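Local coordinates for protein PpiC-type peptidyl-prolyl cis-trans isomerase (PDB 3GPK) that probably catalyses the cis-trans isomerisation of peptidyl-prolyl bonds through this parvulin-type (PpiC) domain, one piece of a longer, probably periplasmic protein, at residues T5-A17 against S50-I64. Residues are numbered along the deposited sequence; the frame is centred on the assembly and turned at random.
Sequences TEEYRIGEIFLAA and SEASTAAVGGDLGWI. With SO4 (sulfate ion), chain D.
S50 OG is gripped by several groups: it accepts an almost straight bond from F14 N at 3.1 Å (N-H...O 176°), takes a weak one from A52 N, and shares a water with E12 O and T54 OG1. Beside it E51 N donates to F14 O, E51 OE1 accepts a weak bond from A16 N, and A52 CB rests on F14 CB. Y8 and I64 exchange two backbone bonds, L61 N reaches I10 O at 2.8 Å, and G59 O accepts from E12 N; between R9 and G11 a beta bulge shifts the pairing by one residue. On the face of R9, D60 and W63, the arginine's CB sits centrally over the six-membered ring of W63, 3.9 Å from its centroid. With CG anti to the backbone N (chi1 -172°) and the chain extended, R9 carries NH2 to D60 OD2, a 2.7 Å salt bridge. The carboxylate stands nearly perpendicular to the guanidinium, D60 OD1 lying over its centre while also accepting from G62 N in an Asx turn. W63 NE1 donates to O3 of a sulfate ion, probably from the crystallisation liquor, at 2.8 Å. Edge strand 60-64 thus joins, antiparallel, central strand 7-16 of the parvulin fold's four-stranded sheet.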
loop_
_atom_site.group_PDB
_atom_site.type_symbol
_atom_site.label_atom_id
_atom_site.label_comp_id
_atom_site.label_asym_id
_atom_site.label_seq_id
_atom_site.Cartn_x
_atom_site.Cartn_y
_atom_site.Cartn_z
ATOM N N THR A 5 8.031 -2.539 -18.028
ATOM C CA THR A 5 7.578 -1.147 -18.331
ATOM C C THR A 5 6.350 -0.794 -17.503
ATOM O O THR A 5 5.787 0.292 -17.637
ATOM C CB THR A 5 7.189 -0.999 -19.808
ATOM O OG1 THR A 5 6.065 -1.843 -20.091
ATOM C CG2 THR A 5 8.348 -1.395 -20.702
ATOM N N GLU A 6 5.936 -1.719 -16.647
ATOM C CA GLU A 6 4.757 -1.501 -15.828
ATOM C C GLU A 6 4.880 -0.345 -14.845
ATOM O O GLU A 6 5.949 -0.078 -14.289
ATOM C CB GLU A 6 4.401 -2.775 -15.057
ATOM C CG GLU A 6 4.269 -4.013 -15.930
ATOM C CD GLU A 6 5.550 -4.821 -15.999
ATOM O OE1 GLU A 6 6.645 -4.222 -15.949
ATOM O OE2 GLU A 6 5.459 -6.060 -16.119
ATOM N N GLU A 7 3.764 0.348 -14.662
ATOM C CA GLU A 7 3.669 1.443 -13.715
ATOM C C GLU A 7 2.473 1.059 -12.865
ATOM O O GLU A 7 1.526 0.431 -13.345
ATOM C CB GLU A 7 3.430 2.779 -14.418
ATOM C CG GLU A 7 4.633 3.268 -15.201
ATOM C CD GLU A 7 4.388 4.611 -15.849
ATOM O OE1 GLU A 7 4.509 5.641 -15.154
ATOM O OE2 GLU A 7 4.059 4.633 -17.052
ATOM N N TYR A 8 2.514 1.424 -11.596
ATOM C CA TYR A 8 1.442 1.057 -10.694
ATOM C C TYR A 8 0.905 2.244 -9.936
ATOM O O TYR A 8 1.673 3.067 -9.451
ATOM C CB TYR A 8 1.954 0.038 -9.674
ATOM C CG TYR A 8 2.554 -1.211 -10.270
ATOM C CD1 TYR A 8 1.868 -2.424 -10.227
ATOM C CD2 TYR A 8 3.808 -1.183 -10.880
ATOM C CE1 TYR A 8 2.416 -3.581 -10.776
ATOM C CE2 TYR A 8 4.364 -2.330 -11.432
ATOM C CZ TYR A 8 3.662 -3.523 -11.376
ATOM O OH TYR A 8 4.216 -4.659 -11.917
ATOM N N ARG A 9 -0.420 2.336 -9.847
ATOM C CA ARG A 9 -1.031 3.393 -9.057
ATOM C C ARG A 9 -1.356 2.655 -7.768
ATOM O O ARG A 9 -2.242 1.798 -7.731
ATOM C CB ARG A 9 -2.307 3.925 -9.697
ATOM C CG ARG A 9 -2.822 5.151 -8.962
ATOM C CD ARG A 9 -4.002 5.786 -9.657
ATOM N NE ARG A 9 -4.312 7.100 -9.098
ATOM C CZ ARG A 9 -3.479 8.137 -9.116
ATOM N NH1 ARG A 9 -2.278 8.016 -9.661
ATOM N NH2 ARG A 9 -3.857 9.304 -8.609
ATOM N N ILE A 10 -0.623 2.978 -6.713
ATOM C CA ILE A 10 -0.792 2.289 -5.446
ATOM C C ILE A 10 -1.213 3.174 -4.289
ATOM O O ILE A 10 -0.801 4.331 -4.191
ATOM C CB ILE A 10 0.529 1.564 -5.068
ATOM C CG1 ILE A 10 0.860 0.512 -6.127
ATOM C CG2 ILE A 10 0.417 0.919 -3.693
ATOM C CD1 ILE A 10 2.215 -0.138 -5.949
ATOM N N GLY A 11 -2.050 2.611 -3.424
ATOM C CA GLY A 11 -2.494 3.305 -2.234
ATOM C C GLY A 11 -1.760 2.628 -1.090
ATOM O O GLY A 11 -1.590 1.409 -1.101
ATOM N N GLU A 12 -1.306 3.405 -0.115
ATOM C CA GLU A 12 -0.585 2.828 1.022
ATOM C C GLU A 12 -1.005 3.391 2.368
ATOM O O GLU A 12 -1.257 4.586 2.502
ATOM C CB GLU A 12 0.935 3.046 0.871
ATOM C CG GLU A 12 1.743 2.660 2.133
ATOM C CD GLU A 12 3.228 2.957 2.024
ATOM O OE1 GLU A 12 3.587 3.987 1.412
ATOM O OE2 GLU A 12 4.035 2.166 2.564
ATOM N N ILE A 13 -1.096 2.507 3.357
ATOM C CA ILE A 13 -1.383 2.894 4.733
ATOM C C ILE A 13 -0.176 2.350 5.494
ATOM O O ILE A 13 0.041 1.142 5.527
ATOM C CB ILE A 13 -2.666 2.234 5.291
ATOM C CG1 ILE A 13 -3.903 2.788 4.569
ATOM C CG2 ILE A 13 -2.750 2.490 6.794
ATOM C CD1 ILE A 13 -5.227 2.180 5.033
ATOM N N PHE A 14 0.618 3.243 6.074
ATOM C CA PHE A 14 1.808 2.844 6.812
ATOM C C PHE A 14 1.653 3.034 8.309
ATOM O O PHE A 14 1.221 4.091 8.759
ATOM C CB PHE A 14 3.010 3.655 6.327
ATOM C CG PHE A 14 4.232 3.498 7.185
ATOM C CD1 PHE A 14 4.899 2.280 7.254
ATOM C CD2 PHE A 14 4.700 4.565 7.944
ATOM C CE1 PHE A 14 6.014 2.121 8.070
ATOM C CE2 PHE A 14 5.811 4.418 8.764
ATOM C CZ PHE A 14 6.470 3.193 8.828
ATOM N N LEU A 15 2.008 2.006 9.075
ATOM C CA LEU A 15 1.943 2.084 10.530
ATOM C C LEU A 15 3.350 1.809 11.043
ATOM O O LEU A 15 3.881 0.712 10.867
ATOM C CB LEU A 15 0.976 1.044 11.098
ATOM C CG LEU A 15 -0.493 1.103 10.670
ATOM C CD1 LEU A 15 -1.289 0.174 11.570
ATOM C CD2 LEU A 15 -1.035 2.527 10.785
ATOM N N ALA A 16 3.953 2.819 11.659
ATOM C CA ALA A 16 5.310 2.690 12.177
ATOM C C ALA A 16 5.355 1.852 13.443
ATOM O O ALA A 16 4.428 1.873 14.251
ATOM C CB ALA A 16 5.892 4.074 12.447
ATOM N N ALA A 17 6.439 1.105 13.616
ATOM C CA ALA A 17 6.581 0.281 14.808
ATOM C C ALA A 17 8.020 -0.124 15.049
ATOM O O ALA A 17 8.728 -0.527 14.125
ATOM C CB ALA A 17 5.712 -0.972 14.695
ATOM N N SER A 50 -2.785 6.222 8.470
ATOM C CA SER A 50 -1.452 6.246 7.894
ATOM C C SER A 50 -0.537 7.255 8.551
ATOM O O SER A 50 -0.923 8.396 8.817
ATOM C CB SER A 50 -1.491 6.488 6.387
ATOM O OG SER A 50 -0.214 6.186 5.837
ATOM N N GLU A 51 0.686 6.813 8.816
ATOM C CA GLU A 51 1.683 7.660 9.444
ATOM C C GLU A 51 2.683 8.188 8.424
ATOM O O GLU A 51 3.700 8.776 8.777
ATOM C CB GLU A 51 2.377 6.874 10.554
ATOM C CG GLU A 51 1.461 6.641 11.745
ATOM C CD GLU A 51 1.945 5.537 12.663
ATOM O OE1 GLU A 51 3.161 5.454 12.905
ATOM O OE2 GLU A 51 1.101 4.762 13.156
ATOM N N ALA A 52 2.378 7.971 7.150
ATOM C CA ALA A 52 3.215 8.453 6.063
ATOM C C ALA A 52 2.693 9.832 5.667
ATOM O O ALA A 52 1.545 10.175 5.955
ATOM C CB ALA A 52 3.142 7.506 4.879
ATOM N N SER A 53 3.536 10.613 5.006
ATOM C CA SER A 53 3.175 11.960 4.576
ATOM C C SER A 53 2.047 11.978 3.547
ATOM O O SER A 53 1.470 13.030 3.271
ATOM C CB SER A 53 4.407 12.662 3.998
ATOM O OG SER A 53 4.925 11.944 2.890
ATOM N N THR A 54 1.740 10.818 2.978
ATOM C CA THR A 54 0.684 10.712 1.977
ATOM C C THR A 54 -0.686 10.452 2.604
ATOM O O THR A 54 -1.677 10.286 1.894
ATOM C CB THR A 54 0.981 9.579 0.972
ATOM O OG1 THR A 54 1.233 8.364 1.686
ATOM C CG2 THR A 54 2.199 9.922 0.120
ATOM N N ALA A 55 -0.740 10.419 3.930
ATOM C CA ALA A 55 -2.000 10.169 4.625
ATOM C C ALA A 55 -3.090 11.154 4.218
ATOM O O ALA A 55 -4.222 10.762 3.938
ATOM C CB ALA A 55 -1.786 10.224 6.132
ATOM N N ALA A 56 -2.740 12.435 4.175
ATOM C CA ALA A 56 -3.697 13.481 3.821
ATOM C C ALA A 56 -4.368 13.269 2.467
ATOM O O ALA A 56 -5.527 13.650 2.276
ATOM C CB ALA A 56 -3.011 14.842 3.858
ATOM N N VAL A 57 -3.649 12.668 1.522
ATOM C CA VAL A 57 -4.208 12.419 0.199
ATOM C C VAL A 57 -4.792 11.014 0.053
ATOM O O VAL A 57 -4.877 10.475 -1.051
ATOM C CB VAL A 57 -3.154 12.644 -0.914
ATOM C CG1 VAL A 57 -2.875 14.133 -1.063
ATOM C CG2 VAL A 57 -1.870 11.890 -0.581
ATOM N N GLY A 58 -5.196 10.416 1.169
ATOM C CA GLY A 58 -5.780 9.088 1.104
ATOM C C GLY A 58 -4.792 7.975 0.820
ATOM O O GLY A 58 -5.188 6.885 0.394
ATOM N N GLY A 59 -3.507 8.251 1.036
ATOM C CA GLY A 59 -2.478 7.246 0.821
ATOM C C GLY A 59 -2.102 6.982 -0.622
ATOM O O GLY A 59 -1.354 6.051 -0.916
ATOM N N ASP A 60 -2.621 7.801 -1.527
ATOM C CA ASP A 60 -2.349 7.661 -2.952
ATOM C C ASP A 60 -0.888 8.005 -3.248
ATOM O O ASP A 60 -0.448 9.121 -2.985
ATOM C CB ASP A 60 -3.285 8.602 -3.725
ATOM C CG ASP A 60 -3.234 8.395 -5.229
ATOM O OD1 ASP A 60 -2.553 7.462 -5.703
ATOM O OD2 ASP A 60 -3.896 9.176 -5.948
ATOM N N LEU A 61 -0.131 7.045 -3.774
ATOM C CA LEU A 61 1.274 7.294 -4.098
ATOM C C LEU A 61 1.397 7.755 -5.540
ATOM O O LEU A 61 2.491 8.091 -6.003
ATOM C CB LEU A 61 2.109 6.024 -3.926
ATOM C CG LEU A 61 2.035 5.309 -2.579
ATOM C CD1 LEU A 61 2.990 4.121 -2.596
ATOM C CD2 LEU A 61 2.392 6.271 -1.457
ATOM N N GLY A 62 0.269 7.772 -6.242
ATOM C CA GLY A 62 0.282 8.159 -7.638
ATOM C C GLY A 62 0.879 7.019 -8.443
ATOM O O GLY A 62 0.972 5.888 -7.957
ATOM N N TRP A 63 1.282 7.305 -9.676
ATOM C CA TRP A 63 1.880 6.289 -10.532
ATOM C C TRP A 63 3.350 6.127 -10.174
ATOM O O TRP A 63 4.101 7.101 -10.156
ATOM C CB TRP A 63 1.741 6.684 -12.004
ATOM C CG TRP A 63 0.342 6.583 -12.511
ATOM C CD1 TRP A 63 -0.564 7.599 -12.645
ATOM C CD2 TRP A 63 -0.326 5.390 -12.931
ATOM N NE1 TRP A 63 -1.753 7.108 -13.124
ATOM C CE2 TRP A 63 -1.635 5.756 -13.311
ATOM C CE3 TRP A 63 0.056 4.047 -13.026
ATOM C CZ2 TRP A 63 -2.568 4.824 -13.771
ATOM C CZ3 TRP A 63 -0.871 3.118 -13.486
ATOM C CH2 TRP A 63 -2.168 3.513 -13.856
ATOM N N ILE A 64 3.756 4.899 -9.869
ATOM C CA ILE A 64 5.147 4.644 -9.507
ATOM C C ILE A 64 5.707 3.390 -10.165
ATOM O O ILE A 64 4.966 2.549 -10.670
ATOM C CB ILE A 64 5.320 4.480 -7.977
ATOM C CG1 ILE A 64 4.516 3.275 -7.489
ATOM C CG2 ILE A 64 4.895 5.749 -7.256
ATOM C CD1 ILE A 64 4.835 2.888 -6.052
HETATM S S SO4 D . -4.361 9.996 -13.636
HETATM O O1 SO4 D . -5.594 10.175 -14.427
HETATM O O2 SO4 D . -4.502 10.725 -12.354
HETATM O O3 SO4 D . -4.158 8.558 -13.392
HETATM O O4 SO4 D . -3.199 10.543 -14.369
HETATM O O HOH W 1 5.820 6.478 -12.730
HETATM O O HOH W 2 -0.354 6.881 3.364
HETATM O O HOH W 3 3.455 6.789 1.413
HETATM O O HOH W 4 1.822 2.515 14.404
#